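Local coordinates for Serine/threonine-protein phosphatase 2A regulatory subunit B'' subunit alpha (Homo sapiens, PDB 4I5J), which serves as a calcium-binding regulatory subunit of protein phosphatase 2A, in which it might modulate substrate selectivity, catalytic activity and localization, at residues Y70-S75 with R86-L91; A136-Y141 with R149-I154; Y194-M199 with I252-L257. All blocks are in the same frame, centred on the assembly; numbering follows the deposited sequence.

Contact 1: Y70-S75 with R86-L91; sequences YTVNRS and RKSNFL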
loop_
_atom_site.group_PDB
_atom_site.type_symbol
_atom_site.label_atom_id
_atom_site.label_comp_id
_atom_site.label_asym_id
_atom_site.label_seq_id
_atom_site.Cartn_x
_atom_site.Cartn_y
_atom_site.Cartn_z
ATOM N N TYR A 70 -6.433 3.423 -2.062
ATOM C CA TYR A 70 -5.532 2.284 -2.134
ATOM C C TYR A 70 -6.163 1.149 -2.940
ATOM O O TYR A 70 -5.529 0.558 -3.807
ATOM C CB TYR A 70 -5.207 1.796 -0.725
ATOM C CG TYR A 70 -4.163 0.715 -0.660
ATOM C CD1 TYR A 70 -2.836 1.032 -0.411
ATOM C CD2 TYR A 70 -4.495 -0.614 -0.850
ATOM C CE1 TYR A 70 -1.869 0.048 -0.341
ATOM C CE2 TYR A 70 -3.525 -1.621 -0.781
ATOM C CZ TYR A 70 -2.228 -1.282 -0.527
ATOM O OH TYR A 70 -1.260 -2.262 -0.456
ATOM N N THR A 71 -7.422 0.854 -2.649
ATOM C CA THR A 71 -8.112 -0.265 -3.265
ATOM C C THR A 71 -8.803 0.117 -4.576
ATOM O O THR A 71 -8.814 -0.652 -5.533
ATOM C CB THR A 71 -9.146 -0.819 -2.285
ATOM O OG1 THR A 71 -8.465 -1.322 -1.136
ATOM C CG2 THR A 71 -9.974 -1.924 -2.901
ATOM N N VAL A 72 -9.382 1.306 -4.631
ATOM C CA VAL A 72 -10.209 1.670 -5.784
ATOM C C VAL A 72 -9.411 2.321 -6.930
ATOM O O VAL A 72 -9.580 1.975 -8.102
ATOM C CB VAL A 72 -11.367 2.595 -5.346
ATOM C CG1 VAL A 72 -12.173 3.037 -6.533
ATOM C CG2 VAL A 72 -12.252 1.865 -4.325
ATOM N N ASN A 73 -8.532 3.252 -6.591
ATOM C CA ASN A 73 -7.820 4.019 -7.608
ATOM C C ASN A 73 -6.623 3.292 -8.246
ATOM O O ASN A 73 -5.478 3.702 -8.085
ATOM C CB ASN A 73 -7.370 5.342 -7.006
ATOM C CG ASN A 73 -6.728 6.240 -8.016
ATOM O OD1 ASN A 73 -5.722 6.890 -7.727
ATOM N ND2 ASN A 73 -7.298 6.279 -9.223
ATOM N N ARG A 74 -6.901 2.233 -8.999
ATOM C CA ARG A 74 -5.856 1.331 -9.498
ATOM C C ARG A 74 -4.863 1.934 -10.504
ATOM O O ARG A 74 -3.785 1.376 -10.736
ATOM C CB ARG A 74 -6.509 0.079 -10.084
ATOM C CG ARG A 74 -7.223 -0.756 -9.038
ATOM C CD ARG A 74 -6.231 -1.488 -8.152
ATOM N NE ARG A 74 -5.352 -2.322 -8.960
ATOM C CZ ARG A 74 -5.700 -3.504 -9.461
ATOM N NH1 ARG A 74 -6.909 -3.997 -9.225
ATOM N NH2 ARG A 74 -4.837 -4.193 -10.199
ATOM N N SER A 75 -5.239 3.055 -11.112
ATOM C CA SER A 75 -4.347 3.774 -12.016
ATOM C C SER A 75 -3.319 4.620 -11.266
ATOM O O SER A 75 -2.421 5.187 -11.886
ATOM C CB SER A 75 -5.167 4.709 -12.905
ATOM O OG SER A 75 -5.642 5.816 -12.146
ATOM N N ARG A 86 -16.711 0.922 -10.373
ATOM C CA ARG A 86 -17.502 -0.192 -10.890
ATOM C C ARG A 86 -16.784 -1.521 -10.664
ATOM O O ARG A 86 -17.422 -2.539 -10.426
ATOM C CB ARG A 86 -17.756 0.033 -12.380
ATOM C CG ARG A 86 -18.753 -0.886 -13.047
ATOM C CD ARG A 86 -18.817 -0.558 -14.548
ATOM N NE ARG A 86 -19.031 0.870 -14.764
ATOM C CZ ARG A 86 -18.312 1.635 -15.582
ATOM N NH1 ARG A 86 -17.312 1.112 -16.290
ATOM N NH2 ARG A 86 -18.600 2.930 -15.693
ATOM N N LYS A 87 -15.454 -1.517 -10.721
ATOM C CA LYS A 87 -14.687 -2.748 -10.470
ATOM C C LYS A 87 -14.362 -3.010 -8.993
ATOM O O LYS A 87 -13.743 -4.017 -8.656
ATOM C CB LYS A 87 -13.403 -2.763 -11.301
ATOM C CG LYS A 87 -13.652 -2.857 -12.808
ATOM C CD LYS A 87 -12.398 -2.497 -13.596
ATOM C CE LYS A 87 -12.674 -2.530 -15.099
ATOM N NZ LYS A 87 -11.460 -2.205 -15.903
ATOM N N SER A 88 -14.815 -2.124 -8.111
ATOM C CA SER A 88 -14.548 -2.251 -6.681
ATOM C C SER A 88 -15.806 -2.638 -5.909
ATOM O O SER A 88 -16.897 -2.642 -6.462
ATOM C CB SER A 88 -14.035 -0.915 -6.132
ATOM O OG SER A 88 -15.119 -0.024 -5.909
ATOM N N ASN A 89 -15.659 -2.936 -4.619
ATOM C CA ASN A 89 -16.818 -3.167 -3.763
ATOM C C ASN A 89 -17.174 -1.944 -2.935
ATOM O O ASN A 89 -17.793 -2.073 -1.872
ATOM C CB ASN A 89 -16.590 -4.374 -2.821
ATOM C CG ASN A 89 -15.495 -4.120 -1.797
ATOM O OD1 ASN A 89 -14.765 -3.139 -1.892
ATOM N ND2 ASN A 89 -15.387 -5.000 -0.807
ATOM N N PHE A 90 -16.790 -0.752 -3.391
ATOM C CA PHE A 90 -17.032 0.426 -2.551
ATOM C C PHE A 90 -18.521 0.743 -2.386
ATOM O O PHE A 90 -18.995 0.972 -1.283
ATOM C CB PHE A 90 -16.293 1.675 -3.049
ATOM C CG PHE A 90 -16.491 2.869 -2.146
ATOM C CD1 PHE A 90 -15.950 2.873 -0.860
ATOM C CD2 PHE A 90 -17.229 3.963 -2.563
ATOM C CE1 PHE A 90 -16.140 3.948 0.000
ATOM C CE2 PHE A 90 -17.411 5.055 -1.718
ATOM C CZ PHE A 90 -16.871 5.044 -0.425
ATOM N N LEU A 91 -19.262 0.773 -3.483
ATOM C CA LEU A 91 -20.667 1.136 -3.374
ATOM C C LEU A 91 -21.400 0.083 -2.575
ATOM O O LEU A 91 -22.214 0.427 -1.727
ATOM C CB LEU A 91 -21.294 1.355 -4.748
ATOM C CG LEU A 91 -20.752 2.579 -5.495
ATOM C CD1 LEU A 91 -21.527 2.826 -6.776
ATOM C CD2 LEU A 91 -20.813 3.799 -4.589
#
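Val72 and Ser88 meet where the chain doubles back on itself, with their CA atoms 5.9 Å apart. From its backbone, Ser88 CB points toward 70-75. One branch of Val72 does the touching: CG2 lies 3.8 Å from Ser88 CB and at the same distance from Ser88 OG. The torsion explains the choice of branch. CG1 sits opposite the backbone N (chi1 177°), which turns CG2 away from the carbonyl carbon and toward the serine. Phe90 adds a smaller contact, through its stem and not its ring. Its CB is 4.2 Å from Val72 CG2, while the ring leads off elsewhere.

Ser88 OG has two polar partners besides this apolar neighbour. It accepts from Phe90 N at 3.1 Å (N-H...O angle 164°), an ST turn just ahead of helix 90-97. It also bonds to the carbonyl O of Ile85, and the two bonds together fix its rotation. Without the hydroxyl, as with an alanine here, Phe90 N and Ile85 O would probably both lose this partner, and Val72 CG2 its contact with OG.

Val72 itself is the last residue of helix 54-72. Asn73 forms an inverse gamma turn, closed by Arg74 N to Val72 O at 2.8 Å. Asn73 ND2 bonds to Glu84 of helix 82-86, and Val72 also touches Ile80 and Glu84. Helix 54-72, the loop after it and helix 82-86 are consistent with the helix-loop-helix of an EF-hand. On that reading, Val72 and Ser88 join the end of the entering helix to the chain just beyond the exiting one.

Contact 2: A136-Y141 with R149-I154; sequences ADLSRY and RIIERI
Ile151 is met by two neighbouring side chains of the 136-141 segment, Leu138 and Ser139. Leu138 CD2 approaches the tip of the isoleucine, 4.1 Å from Ile151 CD1, and the two side chains cross at a slant. The same methyl lies 4.4 Å from Ile154 CG2, one helical turn further on. Ser139 comes in beside the branch point: its OG is 3.7 Å from Ile151 CG2 and 3.9 Å from Ile151 CG1. No hydrogen bond spans the two segments, so the contact is van der Waals in kind.

The hydroxyl of Ser139 has its polar partner in its own stretch of chain. It bonds to Gln135 O, with OG placed beside the backbone N (chi1 -73°), and still rests against the isoleucine. Sequence and strand pairing are consistent with both segments belonging to an EF-hand pair. Helix 135-138 directly follows strand 133-134, which pairs antiparallel with strand 170-171, the short link usual between the two loops of such a pair. Helix 148-154 lies between these strands in the sequence.

A type I turn from Leu138 to Tyr141 ends 136-141, with Tyr141 N bonded to Leu138 O at 3.0 Å. Further out, Phe179 of helix 173-184 touches Leu138 and takes the Tyr141 ring edge-to-face. Phe155 also touches Leu138. Trp195 and Cys198 of helix 189-199 touch Ile154.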
loop_
_atom_site.group_PDB
_atom_site.type_symbol
_atom_site.label_atom_id
_atom_site.label_comp_id
_atom_site.label_asym_id
_atom_site.label_seq_id
_atom_site.Cartn_x
_atom_site.Cartn_y
_atom_site.Cartn_z
ATOM N N ALA A 136 15.261 6.399 8.481
ATOM C CA ALA A 136 15.912 5.646 9.553
ATOM C C ALA A 136 14.905 4.956 10.454
ATOM O O ALA A 136 15.050 3.786 10.779
ATOM C CB ALA A 136 16.799 6.578 10.405
ATOM N N ASP A 137 13.896 5.696 10.886
ATOM C CA ASP A 137 12.853 5.091 11.694
ATOM C C ASP A 137 12.086 3.988 10.970
ATOM O O ASP A 137 11.856 2.920 11.544
ATOM C CB ASP A 137 11.928 6.153 12.275
ATOM C CG ASP A 137 12.647 7.038 13.299
ATOM O OD1 ASP A 137 13.579 6.534 13.979
ATOM O OD2 ASP A 137 12.308 8.233 13.399
ATOM N N LEU A 138 11.730 4.216 9.706
ATOM C CA LEU A 138 11.010 3.188 8.969
ATOM C C LEU A 138 11.867 1.931 8.818
ATOM O O LEU A 138 11.351 0.821 8.821
ATOM C CB LEU A 138 10.559 3.693 7.606
ATOM C CG LEU A 138 9.449 2.865 6.959
ATOM C CD1 LEU A 138 8.210 2.938 7.819
ATOM C CD2 LEU A 138 9.168 3.305 5.501
ATOM N N SER A 139 13.182 2.111 8.721
ATOM C CA SER A 139 14.113 0.990 8.622
ATOM C C SER A 139 14.067 0.068 9.833
ATOM O O SER A 139 14.504 -1.074 9.765
ATOM C CB SER A 139 15.532 1.512 8.419
ATOM O OG SER A 139 15.683 2.020 7.105
ATOM N N ARG A 140 13.528 0.565 10.938
ATOM C CA ARG A 140 13.416 -0.219 12.163
ATOM C C ARG A 140 12.029 -0.811 12.383
ATOM O O ARG A 140 11.790 -1.484 13.384
ATOM C CB ARG A 140 13.799 0.643 13.357
ATOM C CG ARG A 140 15.246 1.014 13.325
ATOM C CD ARG A 140 15.602 2.068 14.339
ATOM N NE ARG A 140 16.971 2.494 14.090
ATOM C CZ ARG A 140 17.319 3.672 13.581
ATOM N NH1 ARG A 140 16.406 4.590 13.301
ATOM N NH2 ARG A 140 18.597 3.941 13.376
ATOM N N TYR A 141 11.113 -0.550 11.456
ATOM C CA TYR A 141 9.765 -1.101 11.533
ATOM C C TYR A 141 9.862 -2.609 11.512
ATOM O O TYR A 141 10.638 -3.157 10.729
ATOM C CB TYR A 141 8.953 -0.641 10.325
ATOM C CG TYR A 141 7.542 -1.188 10.233
ATOM C CD1 TYR A 141 6.520 -0.656 11.004
ATOM C CD2 TYR A 141 7.227 -2.210 9.348
ATOM C CE1 TYR A 141 5.230 -1.135 10.913
ATOM C CE2 TYR A 141 5.940 -2.700 9.253
ATOM C CZ TYR A 141 4.943 -2.155 10.038
ATOM O OH TYR A 141 3.650 -2.617 9.959
ATOM N N ARG A 149 17.817 -0.791 1.195
ATOM C CA ARG A 149 17.716 -0.434 -0.208
ATOM C C ARG A 149 16.259 -0.299 -0.665
ATOM O O ARG A 149 15.922 0.620 -1.406
ATOM C CB ARG A 149 18.510 -1.402 -1.089
ATOM C CG ARG A 149 19.992 -1.034 -1.136
ATOM C CD ARG A 149 20.887 -2.123 -1.772
ATOM N NE ARG A 149 22.287 -1.694 -1.720
ATOM C CZ ARG A 149 23.313 -2.358 -2.239
ATOM N NH1 ARG A 149 23.124 -3.505 -2.869
ATOM N NH2 ARG A 149 24.534 -1.862 -2.132
ATOM N N ILE A 150 15.398 -1.200 -0.217
ATOM C CA ILE A 150 13.980 -1.043 -0.514
ATOM C C ILE A 150 13.414 0.214 0.198
ATOM O O ILE A 150 12.647 0.961 -0.392
ATOM C CB ILE A 150 13.175 -2.332 -0.194
ATOM C CG1 ILE A 150 11.954 -2.433 -1.107
ATOM C CG2 ILE A 150 12.854 -2.447 1.317
ATOM C CD1 ILE A 150 12.323 -2.669 -2.603
ATOM N N ILE A 151 13.855 0.484 1.421
ATOM C CA ILE A 151 13.362 1.653 2.163
ATOM C C ILE A 151 13.782 2.944 1.459
ATOM O O ILE A 151 12.984 3.866 1.292
ATOM C CB ILE A 151 13.857 1.662 3.634
ATOM C CG1 ILE A 151 13.324 0.444 4.407
ATOM C CG2 ILE A 151 13.480 2.964 4.328
ATOM C CD1 ILE A 151 11.830 0.366 4.533
ATOM N N GLU A 152 15.031 2.989 1.017
ATOM C CA GLU A 152 15.526 4.102 0.218
ATOM C C GLU A 152 14.658 4.283 -1.025
ATOM O O GLU A 152 14.342 5.410 -1.420
ATOM C CB GLU A 152 16.999 3.870 -0.156
ATOM C CG GLU A 152 17.651 4.980 -0.953
ATOM C CD GLU A 152 19.159 4.769 -1.098
ATOM O OE1 GLU A 152 19.689 3.790 -0.520
ATOM O OE2 GLU A 152 19.814 5.579 -1.791
ATOM N N ARG A 153 14.235 3.176 -1.627
ATOM C CA ARG A 153 13.337 3.264 -2.781
ATOM C C ARG A 153 11.967 3.834 -2.403
ATOM O O ARG A 153 11.386 4.635 -3.135
ATOM C CB ARG A 153 13.207 1.899 -3.461
ATOM C CG ARG A 153 14.494 1.431 -4.181
ATOM C CD ARG A 153 14.785 2.309 -5.382
ATOM N NE ARG A 153 13.663 2.250 -6.315
ATOM C CZ ARG A 153 13.290 3.251 -7.105
ATOM N NH1 ARG A 153 13.965 4.392 -7.091
ATOM N NH2 ARG A 153 12.253 3.101 -7.914
ATOM N N ILE A 154 11.440 3.416 -1.265
ATOM C CA ILE A 154 10.189 3.987 -0.781
ATOM C C ILE A 154 10.306 5.504 -0.651
ATOM O O ILE A 154 9.388 6.239 -1.000
ATOM C CB ILE A 154 9.807 3.379 0.556
ATOM C CG1 ILE A 154 9.281 1.952 0.354
ATOM C CG2 ILE A 154 8.784 4.254 1.269
ATOM C CD1 ILE A 154 9.483 1.079 1.616
#

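Contact 3: Y194-M199 with I252-L257; sequences YWFRCM and ITLRDL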
loop_
_atom_site.group_PDB
_atom_site.type_symbol
_atom_site.label_atom_id
_atom_site.label_comp_id
_atom_site.label_asym_id
_atom_site.label_seq_id
_atom_site.Cartn_x
_atom_site.Cartn_y
_atom_site.Cartn_z
ATOM N N TYR A 194 2.978 -1.626 -5.715
ATOM C CA TYR A 194 3.747 -0.784 -4.803
ATOM C C TYR A 194 5.188 -1.304 -4.705
ATOM O O TYR A 194 6.141 -0.536 -4.866
ATOM C CB TYR A 194 3.059 -0.774 -3.431
ATOM C CG TYR A 194 3.661 0.116 -2.364
ATOM C CD1 TYR A 194 3.098 1.348 -2.068
ATOM C CD2 TYR A 194 4.763 -0.295 -1.623
ATOM C CE1 TYR A 194 3.617 2.157 -1.073
ATOM C CE2 TYR A 194 5.295 0.509 -0.615
ATOM C CZ TYR A 194 4.716 1.740 -0.356
ATOM O OH TYR A 194 5.226 2.565 0.627
ATOM N N TRP A 195 5.357 -2.601 -4.455
ATOM C CA TRP A 195 6.709 -3.162 -4.352
ATOM C C TRP A 195 7.388 -3.244 -5.707
ATOM O O TRP A 195 8.611 -3.133 -5.798
ATOM C CB TRP A 195 6.713 -4.515 -3.649
ATOM C CG TRP A 195 6.188 -4.372 -2.281
ATOM C CD1 TRP A 195 5.026 -4.889 -1.791
ATOM C CD2 TRP A 195 6.759 -3.588 -1.227
ATOM N NE1 TRP A 195 4.847 -4.486 -0.490
ATOM C CE2 TRP A 195 5.897 -3.689 -0.119
ATOM C CE3 TRP A 195 7.918 -2.815 -1.114
ATOM C CZ2 TRP A 195 6.167 -3.060 1.103
ATOM C CZ3 TRP A 195 8.187 -2.181 0.091
ATOM C CH2 TRP A 195 7.315 -2.310 1.185
ATOM N N PHE A 196 6.597 -3.406 -6.763
ATOM C CA PHE A 196 7.166 -3.411 -8.107
ATOM C C PHE A 196 7.774 -2.048 -8.419
ATOM O O PHE A 196 8.880 -1.975 -8.930
ATOM C CB PHE A 196 6.126 -3.768 -9.157
ATOM C CG PHE A 196 6.698 -3.880 -10.540
ATOM C CD1 PHE A 196 7.103 -5.116 -11.034
ATOM C CD2 PHE A 196 6.851 -2.753 -11.340
ATOM C CE1 PHE A 196 7.646 -5.233 -12.303
ATOM C CE2 PHE A 196 7.411 -2.857 -12.612
ATOM C CZ PHE A 196 7.803 -4.093 -13.098
ATOM N N ARG A 197 7.056 -0.965 -8.115
ATOM C CA ARG A 197 7.587 0.373 -8.372
ATOM C C ARG A 197 8.853 0.632 -7.552
ATOM O O ARG A 197 9.741 1.390 -7.969
ATOM C CB ARG A 197 6.544 1.419 -7.977
ATOM C CG ARG A 197 5.493 1.668 -9.014
ATOM C CD ARG A 197 4.244 2.280 -8.392
ATOM N NE ARG A 197 3.318 2.649 -9.450
ATOM C CZ ARG A 197 3.043 3.901 -9.785
ATOM N NH1 ARG A 197 3.599 4.910 -9.115
ATOM N NH2 ARG A 197 2.186 4.138 -10.769
ATOM N N CYS A 198 8.922 0.045 -6.353
ATOM C CA CYS A 198 10.135 0.222 -5.547
ATOM C C CYS A 198 11.308 -0.551 -6.149
ATOM O O CYS A 198 12.431 -0.056 -6.166
ATOM C CB CYS A 198 9.922 -0.227 -4.106
ATOM S SG CYS A 198 8.815 0.828 -3.196
ATOM N N MET A 199 11.043 -1.758 -6.645
ATOM C CA MET A 199 12.099 -2.573 -7.257
ATOM C C MET A 199 12.495 -2.101 -8.646
ATOM O O MET A 199 13.631 -2.323 -9.080
ATOM C CB MET A 199 11.707 -4.049 -7.307
ATOM C CG MET A 199 11.645 -4.688 -5.919
ATOM S SD MET A 199 11.586 -6.494 -5.995
ATOM C CE MET A 199 13.248 -6.802 -6.643
ATOM N N ILE A 252 11.280 -8.720 -16.191
ATOM C CA ILE A 252 10.085 -9.136 -15.457
ATOM C C ILE A 252 9.077 -8.010 -15.321
ATOM O O ILE A 252 9.420 -6.920 -14.857
ATOM C CB ILE A 252 10.463 -9.662 -14.055
ATOM C CG1 ILE A 252 11.285 -10.946 -14.208
ATOM C CG2 ILE A 252 9.215 -9.939 -13.201
ATOM C CD1 ILE A 252 12.027 -11.317 -12.973
ATOM N N THR A 253 7.830 -8.270 -15.722
ATOM C CA THR A 253 6.794 -7.251 -15.675
ATOM C C THR A 253 5.835 -7.378 -14.481
ATOM O O THR A 253 5.780 -8.394 -13.786
ATOM C CB THR A 253 5.935 -7.232 -16.963
ATOM O OG1 THR A 253 5.086 -8.385 -17.002
ATOM C CG2 THR A 253 6.808 -7.189 -18.205
ATOM N N LEU A 254 5.060 -6.329 -14.252
ATOM C CA LEU A 254 4.083 -6.366 -13.181
ATOM C C LEU A 254 3.084 -7.480 -13.506
ATOM O O LEU A 254 2.722 -8.290 -12.650
ATOM C CB LEU A 254 3.383 -5.018 -13.080
ATOM C CG LEU A 254 2.260 -4.940 -12.053
ATOM C CD1 LEU A 254 2.815 -5.186 -10.653
ATOM C CD2 LEU A 254 1.626 -3.570 -12.158
ATOM N N ARG A 255 2.671 -7.528 -14.764
ATOM C CA ARG A 255 1.824 -8.601 -15.248
ATOM C C ARG A 255 2.401 -9.987 -14.922
ATOM O O ARG A 255 1.658 -10.855 -14.468
ATOM C CB ARG A 255 1.606 -8.448 -16.751
ATOM C CG ARG A 255 0.449 -9.252 -17.303
ATOM C CD ARG A 255 0.284 -9.006 -18.808
ATOM N NE ARG A 255 -1.056 -9.362 -19.265
ATOM C CZ ARG A 255 -1.426 -10.587 -19.626
ATOM N NH1 ARG A 255 -0.553 -11.587 -19.597
ATOM N NH2 ARG A 255 -2.673 -10.812 -20.020
ATOM N N ASP A 256 3.705 -10.200 -15.136
ATOM C CA ASP A 256 4.315 -11.505 -14.817
ATOM C C ASP A 256 4.185 -11.798 -13.321
ATOM O O ASP A 256 3.903 -12.925 -12.914
ATOM C CB ASP A 256 5.800 -11.555 -15.173
ATOM C CG ASP A 256 6.071 -11.388 -16.657
ATOM O OD1 ASP A 256 5.303 -11.886 -17.507
ATOM O OD2 ASP A 256 7.080 -10.734 -16.970
ATOM N N LEU A 257 4.404 -10.776 -12.502
ATOM C CA LEU A 257 4.363 -10.965 -11.050
ATOM C C LEU A 257 2.942 -11.191 -10.502
ATOM O O LEU A 257 2.762 -12.018 -9.609
ATOM C CB LEU A 257 5.116 -9.841 -10.314
ATOM C CG LEU A 257 6.650 -9.988 -10.393
ATOM C CD1 LEU A 257 7.416 -8.680 -10.092
ATOM C CD2 LEU A 257 7.131 -11.113 -9.461
#
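Phe196 reaches from helix 189-199 to the start of helix 254-260. Its CG lies opposite the backbone N (chi1 -176°), which carries the ring out toward that helix. At the root, Phe196 CB touches Leu254 CD1 at 3.9 Å. The leucine then runs over the ring. Leu254 CB stands above one face, 4.2 Å from the centroid of the Phe196 ring and only 8° off its normal, a CH-pi contact. Further along, Phe196 CD1 meets Leu257 CD1 at 3.7 Å. This methyl comes at the ring edge, near its plane. Next, Phe196 CE1 lies against the backbone: Leu254 N is 3.4 Å away and Ile252 O 3.5 Å. At the tip, Phe196 CZ stays close to the same two backbone atoms. Ile252 O lies at the edge of the ring, like the Leu257 methyl.

The backbone that receives the ring is shaped by a capping box. Thr253 is the N-cap. Asp256 N bonds to Thr253 OG1 at 2.9 Å, and Thr253 N returns a bond to Asp256 OD2, also at 2.9 Å. The second bond is nearly straight (170°) but reaches the carboxylate from above its plane. This reciprocal pair fixes the first turn of the helix that meets the phenylalanine.

Phe196 lies just before the EF-hand loop whose Asp200, Asp202, Asp204, Val206 and Glu211 hold the calcium ion. The ion lies about 7 Å from the side chain of Phe196. Ile252 forms backbone hydrogen bonds with Leu207 of that loop, as in paired EF-hand loops. The ring also touches Leu207 and Tyr267, so it projects from helix 189-199 into the junction of the calcium loop, helix 254-260 and helix 263-271.

In the fold
The three contacts lie in the EF-hand part of the larger B'' subunit and follow one another along the chain, each closing before the next opens. Contact 1 lies in the first EF-hand region. Contact 2 lies in the EF-hand pair, on the opposite side of the chain's centre, with the two centres about 28 Å apart. Contact 3 joins helix 189-199 of that pair to the later helix 254-260. Its centre is about 20 Å from that of contact 1, without touching it, and about 18 Å from that of contact 2. Contacts 2 and 3 do touch: Arg153 probably bonds to the carbonyls of Arg197 and Cys198, and Ile150 and Ile154 pack on Cys198. Helix 148-154 thus abuts the helix leading into the calcium loop.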